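2-C-methyl-D-erythritol 2,4-cyclodiphosphate synthase (Francisella tularensis subsp. tularensis, PDB 3RE3) probably catalyses the cyclisation of a CDP-linked methylerythritol phosphate to 2-C-methyl-D-erythritol 2,4-cyclodiphosphate with release of CMP, a step of the non-mevalonate isoprenoid pathway. Local coordinates at residues N23-G27 against G28-A32; L126-Q129 against I130-N134. All coordinates share one frame; numbering follows the deposited sequence. Where two conformers were deposited one is given.

Interaction 1 of 2, residues N23-G27 against G28-A32; sequences NIIIG and GVEIA
Ile24 and Ile31 face each other as an antiparallel hydrogen-bonded pair, and Ile26 and Val29 form a second one beside the turn. This backbone seam is the tight part of the contact. Ile31 N reaches Ile24 O at 2.8 Å almost straight (N-H...O 172°), while the return bond from Ile24 N to Ile31 O is longer, 3.3 Å. Nearer the turn, Ile26 N meets Val29 O at 3.0 Å. Val29 N closes the turn on Ile26 O, also at 3.0 Å. The side chains grip far less. Ile24 has CG1 between its backbone N and carbonyl carbon (chi1 82°), which carries CD1 across to Ile31 CB, 3.8 Å away. On the opposite face, the non-hydrogen-bonded pair Ile25 and Glu30 touches through Ile25 CD1 and Glu30 CB at 3.8 Å. Glu30 runs out extended, CG anti to the backbone N (chi1 -178°), and its OE2 takes a weak 3.3 Å bond from Asn23 ND2, with amide and carboxylate planes well turned from each other. Most of these residues are exposed, and several touch a crystal neighbour. Gly27 and Gly28, both at positive phi, fill the central positions of a beta hairpin with a two-residue type I' turn, Gly27-Gly28.

Interaction 2 of 2, residues L126-Q129 against I130-N134; sequences LEIQ and ISQIN
Gln132 reaches back with an extended side chain to Gln129, and OE1 accepts the backbone N-H of Gln129 at 2.7 Å in a nearly straight bond (N-H...O 171°), the donor tilted from the amide plane. A second bond runs the other way: Gln132 N donates to Gln129 O at 2.8 Å. Gln129 is thus tied to Gln132 through both its N-H and its C=O, the one by the side chain and the other by the main chain. CG of Gln132 lies anti to the carbonyl carbon (chi1 -76°), and the chain continues extended, which brings the amide beside Ile128. There the amide carbon of Gln132 lies over the branch point of Ile128, CD 3.7 Å from CB. One shell out, Gln132 NE2 donates to Ser98 O, so both ends of the amide are held and its rotation is fixed. Ile128 also packs on Ile97 of strand 96-105, and Ile130 and Ile133 rest on helix 115-126. Arg7 of the second subunit bonds to Ser131 O. Glu127, just past helix 115-126, has the positive phi of a Schellman motif, and the 3-10 turn 130-132 then leads into strand 133-138, parallel to neighbouring strand 96-105: the helix-to-strand return of a beta-alpha-beta crossover.

How the interactions relate
Both are local contacts within one unbroken piece of chain, and both lie at the surface, yet on opposite sides of the chain's centre, their own centres about 46 Å apart. They share no helix or strand. Interaction 1 belongs to a separate two-strand hairpin about 34 Å from the chain centre, has no buried residue, and depends mainly on repeated main-chain bonds. Interaction 2 lies nearer, about 15 Å from that centre, where one buried isoleucine faces the helix and sheet and a neighbouring subunit approaches. Their side-chain hydrogen bonds differ too: a weak amide-carboxylate bond at 23-32, a short amide-to-backbone bond at 126-134.

Interaction 1 of 2, residues N23-G27 against G28-A32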
ATOM      1  N   ASN A  23      30.836  -3.900 -22.265  1.00 94.69           N
ATOM      2  CA  ASN A  23      31.032  -2.668 -23.033  1.00 82.33           C
ATOM      3  C   ASN A  23      31.140  -2.942 -24.522  1.00 68.15           C
ATOM      4  O   ASN A  23      31.626  -3.992 -24.931  1.00 70.05           O
ATOM      5  CB  ASN A  23      32.308  -1.958 -22.593  1.00 87.28           C
ATOM      6  CG  ASN A  23      32.358  -1.733 -21.103  1.00 97.57           C
ATOM      7  OD1 ASN A  23      31.387  -1.995 -20.391  1.00101.97           O
ATOM      8  ND2 ASN A  23      33.489  -1.234 -20.619  1.00 96.09           N
ATOM      9  N   ILE A  24      30.665  -2.013 -25.340  1.00 58.61           N
ATOM     10  CA  ILE A  24      30.777  -2.206 -26.777  1.00 72.55           C
ATOM     11  C   ILE A  24      31.566  -1.092 -27.428  1.00 73.20           C
ATOM     12  O   ILE A  24      31.575   0.038 -26.945  1.00 68.29           O
ATOM     13  CB  ILE A  24      29.401  -2.349 -27.480  1.00 79.15           C
ATOM     14  CG1 ILE A  24      28.765  -0.983 -27.739  1.00 66.96           C
ATOM     15  CG2 ILE A  24      28.485  -3.253 -26.686  1.00 83.37           C
ATOM     16  CD1 ILE A  24      28.451  -0.227 -26.508  1.00 71.75           C
ATOM     17  N   ILE A  25      32.235  -1.429 -28.526  1.00 66.72           N
ATOM     18  CA  ILE A  25      32.883  -0.430 -29.348  1.00 58.32           C
ATOM     19  C   ILE A  25      31.975  -0.111 -30.516  1.00 61.22           C
ATOM     20  O   ILE A  25      31.393  -1.008 -31.107  1.00 73.55           O
ATOM     21  CB  ILE A  25      34.174  -0.949 -29.916  1.00 57.91           C
ATOM     22  CG1 ILE A  25      34.847  -1.888 -28.919  1.00 57.31           C
ATOM     23  CG2 ILE A  25      35.069   0.216 -30.305  1.00 61.75           C
ATOM     24  CD1 ILE A  25      35.646  -1.187 -27.885  1.00 65.50           C
ATOM     25  N   ILE A  26      31.836   1.166 -30.833  1.00 58.39           N
ATOM     26  CA  ILE A  26      31.132   1.579 -32.030  1.00 60.17           C
ATOM     27  C   ILE A  26      31.858   2.757 -32.659  1.00 67.18           C
ATOM     28  O   ILE A  26      32.199   3.717 -31.971  1.00 72.03           O
ATOM     29  CB  ILE A  26      29.714   1.993 -31.715  1.00 48.52           C
ATOM     30  CG1 ILE A  26      29.093   1.019 -30.735  1.00 54.38           C
ATOM     31  CG2 ILE A  26      28.885   2.049 -32.976  1.00 45.39           C
ATOM     32  CD1 ILE A  26      27.601   1.095 -30.727  1.00 63.65           C
ATOM     33  N   GLY A  27      32.093   2.687 -33.963  1.00 64.59           N
ATOM     34  CA  GLY A  27      32.840   3.727 -34.641  1.00 59.71           C
ATOM     35  C   GLY A  27      34.140   3.963 -33.916  1.00 60.10           C
ATOM     36  O   GLY A  27      34.590   5.101 -33.770  1.00 73.46           O
ATOM     37  N   GLY A  28      34.723   2.877 -33.426  1.00 51.36           N
ATOM     38  CA  GLY A  28      36.027   2.920 -32.794  1.00 49.13           C
ATOM     39  C   GLY A  28      36.073   3.473 -31.380  1.00 62.68           C
ATOM     40  O   GLY A  28      37.136   3.479 -30.767  1.00 74.23           O
ATOM     41  N   VAL A  29      34.943   3.938 -30.851  1.00 49.18           N
ATOM     42  CA  VAL A  29      34.926   4.406 -29.464  1.00 64.83           C
ATOM     43  C   VAL A  29      34.229   3.438 -28.494  1.00 71.63           C
ATOM     44  O   VAL A  29      33.153   2.912 -28.788  1.00 69.56           O
ATOM     45  CB  VAL A  29      34.362   5.845 -29.316  1.00 58.25           C
ATOM     46  CG1 VAL A  29      33.673   6.290 -30.582  1.00 61.00           C
ATOM     47  CG2 VAL A  29      33.421   5.926 -28.138  1.00 60.22           C
ATOM     48  N   GLU A  30      34.856   3.212 -27.340  1.00 68.42           N
ATOM     49  CA  GLU A  30      34.324   2.291 -26.341  1.00 62.11           C
ATOM     50  C   GLU A  30      33.275   2.979 -25.488  1.00 65.25           C
ATOM     51  O   GLU A  30      33.530   4.018 -24.893  1.00 79.63           O
ATOM     52  CB  GLU A  30      35.437   1.741 -25.453  1.00 65.95           C
ATOM     53  CG  GLU A  30      34.951   0.740 -24.428  1.00 82.19           C
ATOM     54  CD  GLU A  30      36.080   0.157 -23.602  1.00 99.71           C
ATOM     55  OE1 GLU A  30      37.187   0.739 -23.607  1.00105.15           O
ATOM     56  OE2 GLU A  30      35.864  -0.888 -22.948  1.00104.44           O
ATOM     57  N   ILE A  31      32.090   2.392 -25.444  1.00 56.95           N
ATOM     58  CA  ILE A  31      30.966   2.973 -24.740  1.00 57.96           C
ATOM     59  C   ILE A  31      30.513   1.985 -23.689  1.00 67.03           C
ATOM     60  O   ILE A  31      30.043   0.903 -24.015  1.00 78.06           O
ATOM     61  CB  ILE A  31      29.781   3.211 -25.686  1.00 57.46           C
ATOM     62  CG1 ILE A  31      30.145   4.188 -26.802  1.00 57.97           C
ATOM     63  CG2 ILE A  31      28.567   3.715 -24.922  1.00 47.33           C
ATOM     64  CD1 ILE A  31      29.045   4.302 -27.841  1.00 61.06           C
ATOM     65  N   ALA A  32      30.661   2.340 -22.422  1.00 91.37           N
ATOM     66  CA  ALA A  32      30.112   1.496 -21.378  1.00 96.98           C
ATOM     67  C   ALA A  32      28.619   1.768 -21.316  1.00 96.89           C
ATOM     68  O   ALA A  32      28.189   2.916 -21.409  1.00 95.16           O
ATOM     69  CB  ALA A  32      30.774   1.790 -20.047  1.00 95.15           C
TER

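Interaction 2 of 2, residues L126-Q129 against I130-N134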
ATOM      1  N   LEU A 126      17.580  11.296   9.901  1.00 50.95           N
ATOM      2  CA  LEU A 126      16.280  11.844  10.228  1.00 48.59           C
ATOM      3  C   LEU A 126      16.220  12.275  11.685  1.00 60.99           C
ATOM      4  O   LEU A 126      15.275  12.944  12.112  1.00 58.06           O
ATOM      5  CB  LEU A 126      15.199  10.811   9.947  1.00 39.69           C
ATOM      6  CG  LEU A 126      14.924  10.515   8.474  1.00 48.91           C
ATOM      7  CD1 LEU A 126      13.898   9.399   8.338  1.00 32.73           C
ATOM      8  CD2 LEU A 126      14.450  11.786   7.777  1.00 50.56           C
ATOM      9  N   GLU A 127      17.235  11.875  12.442  1.00 61.76           N
ATOM     10  CA  GLU A 127      17.330  12.229  13.848  1.00 55.63           C
ATOM     11  C   GLU A 127      16.092  11.786  14.606  1.00 53.99           C
ATOM     12  O   GLU A 127      15.443  12.584  15.272  1.00 62.64           O
ATOM     13  CB  GLU A 127      17.543  13.728  13.983  1.00 49.66           C
ATOM     14  CG  GLU A 127      18.778  14.198  13.263  1.00 65.01           C
ATOM     15  CD  GLU A 127      18.813  15.691  13.106  1.00 84.18           C
ATOM     16  OE1 GLU A 127      18.657  16.400  14.131  1.00 84.00           O
ATOM     17  OE2 GLU A 127      18.981  16.146  11.952  1.00 94.60           O
ATOM     18  N   ILE A 128      15.755  10.510  14.462  1.00 50.21           N
ATOM     19  CA  ILE A 128      14.739   9.873  15.283  1.00 55.04           C
ATOM     20  C   ILE A 128      15.352   8.608  15.864  1.00 58.40           C
ATOM     21  O   ILE A 128      16.484   8.246  15.547  1.00 57.17           O
ATOM     22  CB  ILE A 128      13.538   9.433  14.454  1.00 52.10           C
ATOM     23  CG1 ILE A 128      13.983   8.359  13.447  1.00 52.98           C
ATOM     24  CG2 ILE A 128      12.899  10.609  13.761  1.00 42.40           C
ATOM     25  CD1 ILE A 128      13.453   8.553  12.049  1.00 50.97           C
ATOM     26  N   GLN A 129      14.582   7.917  16.688  1.00 49.67           N
ATOM     27  CA  GLN A 129      15.025   6.651  17.244  1.00 54.26           C
ATOM     28  C   GLN A 129      14.906   5.532  16.211  1.00 53.93           C
ATOM     29  O   GLN A 129      14.001   5.528  15.372  1.00 46.50           O
ATOM     30  CB  GLN A 129      14.213   6.308  18.495  1.00 65.25           C
ATOM     31  CG  GLN A 129      14.432   7.271  19.638  1.00 85.09           C
ATOM     32  CD  GLN A 129      15.907   7.533  19.874  1.00110.53           C
ATOM     33  OE1 GLN A 129      16.648   6.643  20.304  1.00118.02           O
ATOM     34  NE2 GLN A 129      16.349   8.755  19.574  1.00117.73           N
ATOM     35  N   ILE A 130      15.826   4.582  16.273  1.00 52.04           N
ATOM     36  CA  ILE A 130      15.740   3.416  15.414  1.00 44.32           C
ATOM     37  C   ILE A 130      14.361   2.778  15.557  1.00 44.25           C
ATOM     38  O   ILE A 130      13.802   2.248  14.590  1.00 51.22           O
ATOM     39  CB  ILE A 130      16.840   2.392  15.739  1.00 43.71           C
ATOM     40  CG1 ILE A 130      18.165   2.859  15.148  1.00 50.58           C
ATOM     41  CG2 ILE A 130      16.515   1.038  15.164  1.00 48.68           C
ATOM     42  CD1 ILE A 130      19.362   2.105  15.687  1.00 51.28           C
ATOM     43  N   SER A 131      13.801   2.857  16.755  1.00 34.44           N
ATOM     44  CA  SER A 131      12.533   2.206  17.029  1.00 46.55           C
ATOM     45  C   SER A 131      11.375   2.961  16.396  1.00 50.15           C
ATOM     46  O   SER A 131      10.242   2.482  16.350  1.00 47.17           O
ATOM     47  CB  SER A 131      12.319   2.072  18.533  1.00 47.37           C
ATOM     48  OG  SER A 131      12.441   3.327  19.183  1.00 60.26           O
ATOM     49  N   GLN A 132      11.668   4.152  15.904  1.00 43.20           N
ATOM     50  CA  GLN A 132      10.667   4.925  15.207  1.00 41.52           C
ATOM     51  C   GLN A 132      10.621   4.658  13.712  1.00 42.71           C
ATOM     52  O   GLN A 132       9.753   5.203  13.035  1.00 55.97           O
ATOM     53  CB  GLN A 132      10.940   6.395  15.393  1.00 47.19           C
ATOM     54  CG  GLN A 132      10.564   6.945  16.739  1.00 47.19           C
ATOM     55  CD  GLN A 132      10.945   8.393  16.827  1.00 53.10           C
ATOM     56  OE1 GLN A 132      12.085   8.723  17.141  1.00 64.44           O
ATOM     57  NE2 GLN A 132      10.011   9.271  16.496  1.00 45.63           N
ATOM     58  N   ILE A 133      11.566   3.873  13.188  0.85 31.51           N
ATOM     59  CA  ILE A 133      11.524   3.477  11.768  0.85 38.98           C
ATOM     60  C   ILE A 133      11.688   1.978  11.513  0.85 42.37           C
ATOM     61  O   ILE A 133      12.751   1.406  11.714  0.85 46.61           O
ATOM     62  CB  ILE A 133      12.521   4.249  10.877  0.85 35.61           C
ATOM     63  CG1 ILE A 133      12.598   3.568   9.512  0.85 29.25           C
ATOM     64  CG2 ILE A 133      13.910   4.306  11.507  0.85 32.94           C
ATOM     65  CD1 ILE A 133      13.187   4.450   8.420  0.85 27.00           C
ATOM     66  N   ASN A 134      10.625   1.360  11.034  1.00 45.89           N
ATOM     67  CA  ASN A 134      10.599  -0.073  10.842  1.00 45.94           C
ATOM     68  C   ASN A 134      10.782  -0.389   9.372  1.00 48.71           C
ATOM     69  O   ASN A 134      10.177   0.253   8.512  1.00 41.39           O
ATOM     70  CB  ASN A 134       9.261  -0.623  11.318  1.00 51.80           C
ATOM     71  CG  ASN A 134       9.307  -2.090  11.573  1.00 54.59           C
ATOM     72  OD1 ASN A 134       9.711  -2.524  12.650  1.00 49.89           O
ATOM     73  ND2 ASN A 134       8.903  -2.878  10.579  1.00 57.64           N
TER